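Local coordinates for uncharacterized protein (Bacillus cereus, PDB 5F2H), which is of unknown function but belongs to the alpha/beta hydrolase superfamily and may act as a hydrolase, with a helical domain ahead of the hydrolase-type domain, at residues F50-A55 / D88-L93; G59-A64 / H94-F99. All blocks are in the same frame, centred on the assembly; numbering follows the deposited sequence.

Interaction 1 of 2, residues F50-A55 / D88-L93; sequences FKYALA and DDLKPL
Where A53 faces D89 the two backbones come closest, with A53 CA and D89 CA 6.0 Å apart. Segment 50-55 lies within helix 44-58, its carbonyls bonded down the helix as in L54 N to F50 O. Opposite it, 88-93 coils through helical backbone angles without a regular bond pattern; two turns are closed by K91 N to D88 O and L93 N to L90 O, each 3.0 Å. No hydrogen bond joins the two segments; the contact is van der Waals, with one apolar side-chain pair, Y52 and L90. The CD2 methyl of L90 meets the Y52 ring at the edge, close to the ring plane, 3.6 Å from Y52 CE1 and 3.7 Å from Y52 CD1. With CG between the backbone N and the carbonyl carbon (chi1 68°), Y52 swings its CD1-CE1 edge toward L90, and the two side chains cross obliquely. This is helix-to-loop packing in the helical N-terminal domain, whose sequence family is grouped with the TPR-like helical repeats: the linker between helices 81-86 and 97-115 lies against helix 44-58. The same L90 methyl sits 4.4 Å from A53 CA. One residue earlier, D89 lays its CB 4.0 Å from A53 O. The D89 backbone carbonyl takes a hydrogen bond from S56 OG, tying the linker to the next turn of the helix, while the D89 side chain touches Y21 of helix 10-23.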
loop_
_atom_site.group_PDB
_atom_site.type_symbol
_atom_site.label_atom_id
_atom_site.label_comp_id
_atom_site.label_asym_id
_atom_site.label_seq_id
_atom_site.Cartn_x
_atom_site.Cartn_y
_atom_site.Cartn_z
ATOM N N PHE B 50 -43.166 -5.417 -5.100
ATOM C CA PHE B 50 -43.535 -6.233 -3.932
ATOM C C PHE B 50 -44.824 -5.761 -3.270
ATOM O O PHE B 50 -45.722 -6.571 -3.001
ATOM C CB PHE B 50 -42.409 -6.317 -2.913
ATOM C CG PHE B 50 -41.380 -7.379 -3.218
ATOM C CD1 PHE B 50 -40.480 -7.244 -4.266
ATOM C CD2 PHE B 50 -41.252 -8.477 -2.384
ATOM C CE1 PHE B 50 -39.536 -8.230 -4.531
ATOM C CE2 PHE B 50 -40.298 -9.449 -2.634
ATOM C CZ PHE B 50 -39.445 -9.330 -3.715
ATOM N N LYS B 51 -44.955 -4.456 -3.074
ATOM C CA LYS B 51 -46.162 -3.935 -2.434
ATOM C C LYS B 51 -47.469 -4.241 -3.159
ATOM O O LYS B 51 -48.362 -4.859 -2.579
ATOM C CB LYS B 51 -46.056 -2.435 -2.139
ATOM C CG LYS B 51 -45.033 -2.090 -1.076
ATOM C CD LYS B 51 -44.983 -0.602 -0.796
ATOM C CE LYS B 51 -43.956 -0.310 0.295
ATOM N NZ LYS B 51 -43.918 1.117 0.727
ATOM N N TYR B 52 -47.589 -3.839 -4.416
ATOM C CA TYR B 52 -48.844 -4.090 -5.111
ATOM C C TYR B 52 -49.086 -5.571 -5.422
ATOM O O TYR B 52 -50.230 -6.010 -5.484
ATOM C CB TYR B 52 -49.015 -3.216 -6.356
ATOM C CG TYR B 52 -48.093 -3.491 -7.520
ATOM C CD1 TYR B 52 -48.332 -4.558 -8.378
ATOM C CD2 TYR B 52 -47.062 -2.617 -7.838
ATOM C CE1 TYR B 52 -47.513 -4.793 -9.477
ATOM C CE2 TYR B 52 -46.258 -2.830 -8.945
ATOM C CZ TYR B 52 -46.485 -3.923 -9.753
ATOM O OH TYR B 52 -45.676 -4.174 -10.832
ATOM N N ALA B 53 -48.027 -6.337 -5.620
ATOM C CA ALA B 53 -48.187 -7.765 -5.892
ATOM C C ALA B 53 -48.786 -8.421 -4.646
ATOM O O ALA B 53 -49.747 -9.199 -4.733
ATOM C CB ALA B 53 -46.854 -8.391 -6.242
ATOM N N LEU B 54 -48.260 -8.066 -3.473
ATOM C CA LEU B 54 -48.792 -8.637 -2.226
ATOM C C LEU B 54 -50.219 -8.167 -1.966
ATOM O O LEU B 54 -51.085 -8.956 -1.550
ATOM C CB LEU B 54 -47.869 -8.350 -1.066
ATOM C CG LEU B 54 -46.492 -9.021 -1.217
ATOM C CD1 LEU B 54 -45.532 -8.631 -0.100
ATOM C CD2 LEU B 54 -46.626 -10.544 -1.272
ATOM N N ALA B 55 -50.485 -6.910 -2.314
ATOM C CA ALA B 55 -51.810 -6.344 -2.132
ATOM C C ALA B 55 -52.796 -7.128 -2.953
ATOM O O ALA B 55 -53.785 -7.645 -2.426
ATOM C CB ALA B 55 -51.838 -4.886 -2.545
ATOM N N ASP B 88 -49.654 -14.568 -11.637
ATOM C CA ASP B 88 -50.944 -14.999 -11.080
ATOM C C ASP B 88 -51.464 -14.044 -10.003
ATOM O O ASP B 88 -52.654 -13.725 -9.968
ATOM C CB ASP B 88 -50.804 -16.416 -10.520
ATOM C CG ASP B 88 -50.479 -17.450 -11.606
ATOM O OD1 ASP B 88 -51.291 -17.629 -12.550
ATOM O OD2 ASP B 88 -49.456 -18.152 -11.458
ATOM N N ASP B 89 -50.560 -13.555 -9.162
ATOM C CA ASP B 89 -50.940 -12.638 -8.100
ATOM C C ASP B 89 -51.614 -11.366 -8.601
ATOM O O ASP B 89 -52.314 -10.696 -7.832
ATOM C CB ASP B 89 -49.727 -12.273 -7.226
ATOM C CG ASP B 89 -49.207 -13.450 -6.403
ATOM O OD1 ASP B 89 -49.830 -14.545 -6.429
ATOM O OD2 ASP B 89 -48.174 -13.255 -5.720
ATOM N N LEU B 90 -51.406 -11.042 -9.876
ATOM C CA LEU B 90 -51.980 -9.842 -10.475
ATOM C C LEU B 90 -53.276 -10.054 -11.249
ATOM O O LEU B 90 -53.894 -9.086 -11.701
ATOM C CB LEU B 90 -50.965 -9.241 -11.443
ATOM C CG LEU B 90 -49.632 -8.745 -10.902
ATOM C CD1 LEU B 90 -48.713 -8.391 -12.057
ATOM C CD2 LEU B 90 -49.819 -7.550 -9.983
ATOM N N LYS B 91 -53.716 -11.295 -11.394
ATOM C CA LYS B 91 -54.932 -11.554 -12.162
ATOM C C LYS B 91 -56.160 -10.722 -11.705
ATOM O O LYS B 91 -56.894 -10.186 -12.537
ATOM C CB LYS B 91 -55.246 -13.057 -12.214
ATOM C CG LYS B 91 -56.327 -13.399 -13.229
ATOM C CD LYS B 91 -56.635 -14.882 -13.345
ATOM C CE LYS B 91 -57.680 -15.106 -14.436
ATOM N NZ LYS B 91 -58.069 -16.531 -14.617
ATOM N N PRO B 92 -56.357 -10.570 -10.384
ATOM C CA PRO B 92 -57.500 -9.800 -9.862
ATOM C C PRO B 92 -57.588 -8.356 -10.339
ATOM O O PRO B 92 -58.608 -7.695 -10.117
ATOM C CB PRO B 92 -57.267 -9.791 -8.359
ATOM C CG PRO B 92 -56.427 -10.969 -8.105
ATOM C CD PRO B 92 -55.558 -11.162 -9.300
ATOM N N LEU B 93 -56.530 -7.881 -10.979
ATOM C CA LEU B 93 -56.471 -6.523 -11.481
ATOM C C LEU B 93 -56.919 -6.371 -12.946
ATOM O O LEU B 93 -57.271 -5.264 -13.360
ATOM C CB LEU B 93 -55.043 -6.009 -11.305
ATOM C CG LEU B 93 -54.542 -6.072 -9.850
ATOM C CD1 LEU B 93 -53.077 -5.691 -9.751
ATOM C CD2 LEU B 93 -55.364 -5.180 -8.938
#

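Interaction 2 of 2, residues G59-A64 / H94-F99; sequences GLEEEA and HKFEEF
E61 reaches across to both K95 and F96, and its carboxylate is where the three side chains meet. K95 NZ lies 3.9 Å from E61 OE2 and equally far from E61 OE1, a long salt bridge, and no hydrogen bond crosses between the segments. The other neighbour is aromatic: E61 OE1 comes to the edge of the F96 ring, near its plane, 4.0 Å from F96 CZ. Carboxylate and ring planes stand 79° apart. An oxygen at a ring's edge meets the slightly positive C-H rim, which would make this approach mildly favourable. Further back along the glutamate, E61 CB lies 4.2 Å from F96 CE2. The contact bridges the start of helix 61-74 and the residues leading into helix 97-115, within the helical N-terminal domain; the backbones stay well separated, with E61 CA and F96 CA 9.6 Å apart. E61 and K95, both extended beyond CG, cross at about a right angle, which brings the ammonium up to both carboxylate oxygens; at that length the attraction is probably weak. Behind E61, the preceding helix ends in a Schellman motif at G59, whose phi of 111° suits glycine, and L60 then takes the N-cap position. On the other side, F99 packs on M65 and M68 of helix 61-74, while P92 touches the E61 side chain from the linker.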
loop_
_atom_site.group_PDB
_atom_site.type_symbol
_atom_site.label_atom_id
_atom_site.label_comp_id
_atom_site.label_asym_id
_atom_site.label_seq_id
_atom_site.Cartn_x
_atom_site.Cartn_y
_atom_site.Cartn_z
ATOM N N GLY B 59 -55.865 -9.817 -1.816
ATOM C CA GLY B 59 -57.257 -9.515 -2.131
ATOM C C GLY B 59 -57.573 -8.051 -1.988
ATOM O O GLY B 59 -58.727 -7.658 -2.092
ATOM N N LEU B 60 -56.553 -7.239 -1.719
ATOM C CA LEU B 60 -56.709 -5.796 -1.546
ATOM C C LEU B 60 -56.491 -5.184 -2.902
ATOM O O LEU B 60 -55.480 -4.540 -3.165
ATOM C CB LEU B 60 -55.658 -5.274 -0.584
ATOM C CG LEU B 60 -55.662 -5.907 0.788
ATOM C CD1 LEU B 60 -54.555 -5.282 1.624
ATOM C CD2 LEU B 60 -57.023 -5.684 1.422
ATOM N N GLU B 61 -57.470 -5.406 -3.757
ATOM C CA GLU B 61 -57.435 -4.955 -5.130
ATOM C C GLU B 61 -57.306 -3.449 -5.271
ATOM O O GLU B 61 -56.479 -2.968 -6.060
ATOM C CB GLU B 61 -58.692 -5.454 -5.834
ATOM C CG GLU B 61 -58.845 -6.969 -5.783
ATOM C CD GLU B 61 -60.153 -7.438 -6.374
ATOM O OE1 GLU B 61 -60.932 -6.597 -6.883
ATOM O OE2 GLU B 61 -60.410 -8.657 -6.303
ATOM N N GLU B 62 -58.118 -2.719 -4.512
ATOM C CA GLU B 62 -58.101 -1.249 -4.534
ATOM C C GLU B 62 -56.744 -0.692 -4.086
ATOM O O GLU B 62 -56.148 0.159 -4.756
ATOM C CB GLU B 62 -59.270 -0.677 -3.718
ATOM C CG GLU B 62 -60.623 -0.944 -4.369
ATOM C CD GLU B 62 -61.806 -0.487 -3.529
ATOM O OE1 GLU B 62 -61.681 -0.417 -2.283
ATOM O OE2 GLU B 62 -62.890 -0.248 -4.112
ATOM N N GLU B 63 -56.229 -1.221 -2.990
ATOM C CA GLU B 63 -54.934 -0.787 -2.497
ATOM C C GLU B 63 -53.921 -0.971 -3.618
ATOM O O GLU B 63 -53.264 -0.015 -4.030
ATOM C CB GLU B 63 -54.511 -1.571 -1.242
ATOM C CG GLU B 63 -55.370 -1.324 -0.005
ATOM C CD GLU B 63 -56.843 -1.693 -0.157
ATOM O OE1 GLU B 63 -57.241 -2.279 -1.188
ATOM O OE2 GLU B 63 -57.622 -1.387 0.775
ATOM N N ALA B 64 -53.853 -2.195 -4.144
ATOM C CA ALA B 64 -52.935 -2.536 -5.238
ATOM C C ALA B 64 -52.984 -1.556 -6.411
ATOM O O ALA B 64 -51.943 -1.107 -6.873
ATOM C CB ALA B 64 -53.212 -3.939 -5.736
ATOM N N HIS B 94 -56.952 -7.467 -13.716
ATOM C CA HIS B 94 -57.354 -7.395 -15.145
ATOM C C HIS B 94 -58.739 -6.802 -15.368
ATOM O O HIS B 94 -59.038 -6.309 -16.454
ATOM C CB HIS B 94 -57.266 -8.750 -15.861
ATOM C CG HIS B 94 -55.911 -9.373 -15.792
ATOM N ND1 HIS B 94 -55.658 -10.529 -15.090
ATOM C CD2 HIS B 94 -54.721 -8.971 -16.288
ATOM C CE1 HIS B 94 -54.382 -10.853 -15.220
ATOM N NE2 HIS B 94 -53.789 -9.914 -15.930
ATOM N N LYS B 95 -59.587 -6.855 -14.347
ATOM C CA LYS B 95 -60.921 -6.294 -14.459
ATOM C C LYS B 95 -60.807 -4.803 -14.726
ATOM O O LYS B 95 -61.512 -4.266 -15.571
ATOM C CB LYS B 95 -61.690 -6.437 -13.149
ATOM C CG LYS B 95 -61.849 -7.837 -12.608
ATOM C CD LYS B 95 -62.497 -7.750 -11.237
ATOM C CE LYS B 95 -62.559 -9.093 -10.537
ATOM N NZ LYS B 95 -63.075 -8.964 -9.145
ATOM N N PHE B 96 -59.877 -4.153 -14.033
ATOM C CA PHE B 96 -59.704 -2.701 -14.142
ATOM C C PHE B 96 -59.117 -2.197 -15.455
ATOM O O PHE B 96 -58.186 -2.788 -15.997
ATOM C CB PHE B 96 -58.864 -2.189 -12.971
ATOM C CG PHE B 96 -59.407 -2.576 -11.630
ATOM C CD1 PHE B 96 -60.443 -1.864 -11.055
ATOM C CD2 PHE B 96 -58.872 -3.651 -10.936
ATOM C CE1 PHE B 96 -60.946 -2.224 -9.815
ATOM C CE2 PHE B 96 -59.372 -4.021 -9.700
ATOM C CZ PHE B 96 -60.407 -3.305 -9.135
ATOM N N GLU B 97 -59.681 -1.100 -15.960
ATOM C CA GLU B 97 -59.202 -0.495 -17.193
ATOM C C GLU B 97 -57.896 0.233 -16.892
ATOM O O GLU B 97 -56.981 0.246 -17.714
ATOM C CB GLU B 97 -60.246 0.438 -17.835
ATOM C CG GLU B 97 -60.698 1.637 -16.997
ATOM C CD GLU B 97 -61.730 2.531 -17.699
ATOM O OE1 GLU B 97 -62.504 3.237 -17.005
ATOM O OE2 GLU B 97 -61.793 2.508 -18.950
ATOM N N GLU B 98 -57.788 0.802 -15.695
ATOM C CA GLU B 98 -56.560 1.498 -15.325
ATOM C C GLU B 98 -55.408 0.514 -15.421
ATOM O O GLU B 98 -54.281 0.898 -15.713
ATOM C CB GLU B 98 -56.598 2.145 -13.912
ATOM C CG GLU B 98 -57.491 3.384 -13.688
ATOM C CD GLU B 98 -58.993 3.127 -13.652
ATOM O OE1 GLU B 98 -59.430 1.952 -13.622
ATOM O OE2 GLU B 98 -59.746 4.127 -13.595
ATOM N N PHE B 99 -55.695 -0.760 -15.170
ATOM C CA PHE B 99 -54.670 -1.789 -15.238
ATOM C C PHE B 99 -54.125 -1.931 -16.647
ATOM O O PHE B 99 -52.920 -2.032 -16.827
ATOM C CB PHE B 99 -55.195 -3.131 -14.744
ATOM C CG PHE B 99 -54.174 -4.227 -14.802
ATOM C CD1 PHE B 99 -53.282 -4.406 -13.760
ATOM C CD2 PHE B 99 -54.105 -5.077 -15.890
ATOM C CE1 PHE B 99 -52.341 -5.419 -13.810
ATOM C CE2 PHE B 99 -53.156 -6.079 -15.949
ATOM C CZ PHE B 99 -52.276 -6.254 -14.909
#

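How the interactions relate
The centres of interactions 1 and 2 are 8 Å apart, and their segments alternate along the chain: helix 44-58 is followed, after the turn at G59 and L60, by helix 61-74, and linker 88-93 continues into 94-99. A55 O probably accepts a hydrogen bond from L60 N (2.9 Å), which spans the helix end and ties 50-55 to 59-64. A55 CB and A64 CB pack 3.6 Å apart where the two helices adjoin. Interaction 1 is partly buried, interaction 2 at the surface. Their centres lie about 48 and 53 Å from the centre of the chain, well apart from the alpha/beta-hydrolase sheet; the TRS near A53 is probably a crystallisation additive.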